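Local coordinates for EVE domain-containing protein (Pseudomonas syringae pv. tomato str. DC3000, PDB 2EVE) that is of unknown function but carries an EVE domain, related to ASCH and PUA domains, and so may bind nucleic acid, at residues A85-T89 against E90-W94. Sequence-based numbering, arbitrary orientation.
Sequences AKATT and EKNPW
Thr88 and Lys91 close a type I beta turn, with Thr89 and Glu90 at its two central positions. The backbone N of Thr88 gives a nearly straight bond to Lys91 O (2.9 Å, 171° at the hydrogen). In return Lys91 N is shared between two acceptors of Thr88, the carbonyl O, which closes the turn, and the side-chain OG1; both bonds are bent and weak.

The side chain of Thr88 explains the second of these. Its CB sits 4.0 Å from Lys91 N; from there OG1, held between the backbone N and the carbonyl carbon (chi1 68°), swings over the turn to 2.8 Å from Lys91 N and 3.2 Å from Lys91 CB.

One residue before Thr88, Ala87 CB packs on Pro93 CD at 3.7 Å, a small apolar touch. A water spans two carbonyls, donating to Lys86 O (2.6 Å) and, at a longer distance, to Lys91 O. Asn92 OD1 accepts from Trp94 N at 3.0 Å, an Asx turn, while its ND2 reaches Asp72 O and ties the loop back to Asp72, just past strand 58-71.

Lys91 O thus takes one good backbone N-H bond and a water, whereas Lys91 N relies on two weak bonds to Thr88. In this exposed turn, which leads into strand 95-110, polar bonds do most of the joining, and the apolar contact across it is the single touch of Ala87 on Pro93.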
loop_
_atom_site.group_PDB
_atom_site.type_symbol
_atom_site.label_atom_id
_atom_site.label_comp_id
_atom_site.label_asym_id
_atom_site.label_seq_id
_atom_site.Cartn_x
_atom_site.Cartn_y
_atom_site.Cartn_z
ATOM N N ALA A 85 -14.522 14.974 -8.772
ATOM C CA ALA A 85 -15.201 15.795 -9.772
ATOM C C ALA A 85 -14.291 16.803 -10.464
ATOM O O ALA A 85 -14.598 17.269 -11.561
ATOM C CB ALA A 85 -16.382 16.515 -9.132
ATOM N N LYS A 86 -13.176 17.138 -9.827
ATOM C CA LYS A 86 -12.238 18.092 -10.401
ATOM C C LYS A 86 -11.345 17.456 -11.461
ATOM O O LYS A 86 -10.675 18.157 -12.221
ATOM C CB LYS A 86 -11.371 18.715 -9.304
ATOM C CG LYS A 86 -12.124 19.648 -8.365
ATOM C CD LYS A 86 -11.177 20.295 -7.364
ATOM C CE LYS A 86 -11.907 21.269 -6.449
ATOM N NZ LYS A 86 -12.541 22.383 -7.211
ATOM N N ALA A 87 -11.338 16.129 -11.521
ATOM C CA ALA A 87 -10.512 15.423 -12.496
ATOM C C ALA A 87 -11.207 15.270 -13.842
ATOM O O ALA A 87 -12.431 15.155 -13.914
ATOM C CB ALA A 87 -10.129 14.048 -11.955
ATOM N N THR A 88 -10.414 15.279 -14.909
ATOM C CA THR A 88 -10.932 15.112 -16.263
ATOM C C THR A 88 -10.050 14.100 -16.983
ATOM O O THR A 88 -8.942 13.799 -16.533
ATOM C CB THR A 88 -10.920 16.440 -17.059
ATOM O OG1 THR A 88 -9.568 16.835 -17.321
ATOM C CG2 THR A 88 -11.622 17.537 -16.274
ATOM N N THR A 89 -10.544 13.572 -18.096
ATOM C CA THR A 89 -9.794 12.590 -18.868
ATOM C C THR A 89 -8.448 13.151 -19.321
ATOM O O THR A 89 -7.457 12.425 -19.389
ATOM C CB THR A 89 -10.586 12.141 -20.112
ATOM O OG1 THR A 89 -10.851 13.277 -20.946
ATOM C CG2 THR A 89 -11.906 11.503 -19.700
ATOM N N GLU A 90 -8.419 14.447 -19.619
ATOM C CA GLU A 90 -7.201 15.108 -20.072
ATOM C C GLU A 90 -6.385 15.667 -18.911
ATOM O O GLU A 90 -5.209 15.997 -19.066
ATOM C CB GLU A 90 -7.548 16.240 -21.045
ATOM C CG GLU A 90 -8.229 15.777 -22.329
ATOM C CD GLU A 90 -8.621 16.931 -23.237
ATOM O OE1 GLU A 90 -7.730 17.721 -23.620
ATOM O OE2 GLU A 90 -9.820 17.047 -23.572
ATOM N N LYS A 91 -7.015 15.775 -17.746
ATOM C CA LYS A 91 -6.343 16.295 -16.563
ATOM C C LYS A 91 -6.741 15.508 -15.324
ATOM O O LYS A 91 -7.644 15.905 -14.585
ATOM C CB LYS A 91 -6.684 17.772 -16.365
ATOM C CG LYS A 91 -5.998 18.407 -15.169
ATOM C CD LYS A 91 -4.487 18.347 -15.312
ATOM C CE LYS A 91 -3.798 19.011 -14.132
ATOM N NZ LYS A 91 -4.194 20.444 -14.002
ATOM N N ASN A 92 -6.058 14.391 -15.106
ATOM C CA ASN A 92 -6.326 13.531 -13.961
ATOM C C ASN A 92 -5.144 13.648 -13.001
ATOM O O ASN A 92 -4.032 13.236 -13.322
ATOM C CB ASN A 92 -6.473 12.086 -14.422
ATOM C CG ASN A 92 -7.027 11.184 -13.342
ATOM O OD1 ASN A 92 -6.905 11.472 -12.151
ATOM N ND2 ASN A 92 -7.629 10.074 -13.753
ATOM N N PRO A 93 -5.373 14.207 -11.807
ATOM C CA PRO A 93 -4.293 14.367 -10.827
ATOM C C PRO A 93 -3.881 13.095 -10.093
ATOM O O PRO A 93 -2.887 13.097 -9.367
ATOM C CB PRO A 93 -4.859 15.407 -9.855
ATOM C CG PRO A 93 -5.948 16.104 -10.656
ATOM C CD PRO A 93 -6.568 14.952 -11.384
ATOM N N TRP A 94 -4.623 12.011 -10.290
ATOM C CA TRP A 94 -4.337 10.772 -9.577
ATOM C C TRP A 94 -3.831 9.609 -10.413
ATOM O O TRP A 94 -4.136 9.494 -11.601
ATOM C CB TRP A 94 -5.582 10.353 -8.801
ATOM C CG TRP A 94 -6.105 11.463 -7.954
ATOM C CD1 TRP A 94 -7.296 12.117 -8.096
ATOM C CD2 TRP A 94 -5.439 12.075 -6.845
ATOM N NE1 TRP A 94 -7.413 13.101 -7.140
ATOM C CE2 TRP A 94 -6.283 13.099 -6.363
ATOM C CE3 TRP A 94 -4.204 11.861 -6.216
ATOM C CZ2 TRP A 94 -5.938 13.904 -5.273
ATOM C CZ3 TRP A 94 -3.857 12.665 -5.130
ATOM C CH2 TRP A 94 -4.723 13.676 -4.673
HETATM O O HOH W 1 -8.341 18.734 -13.298
#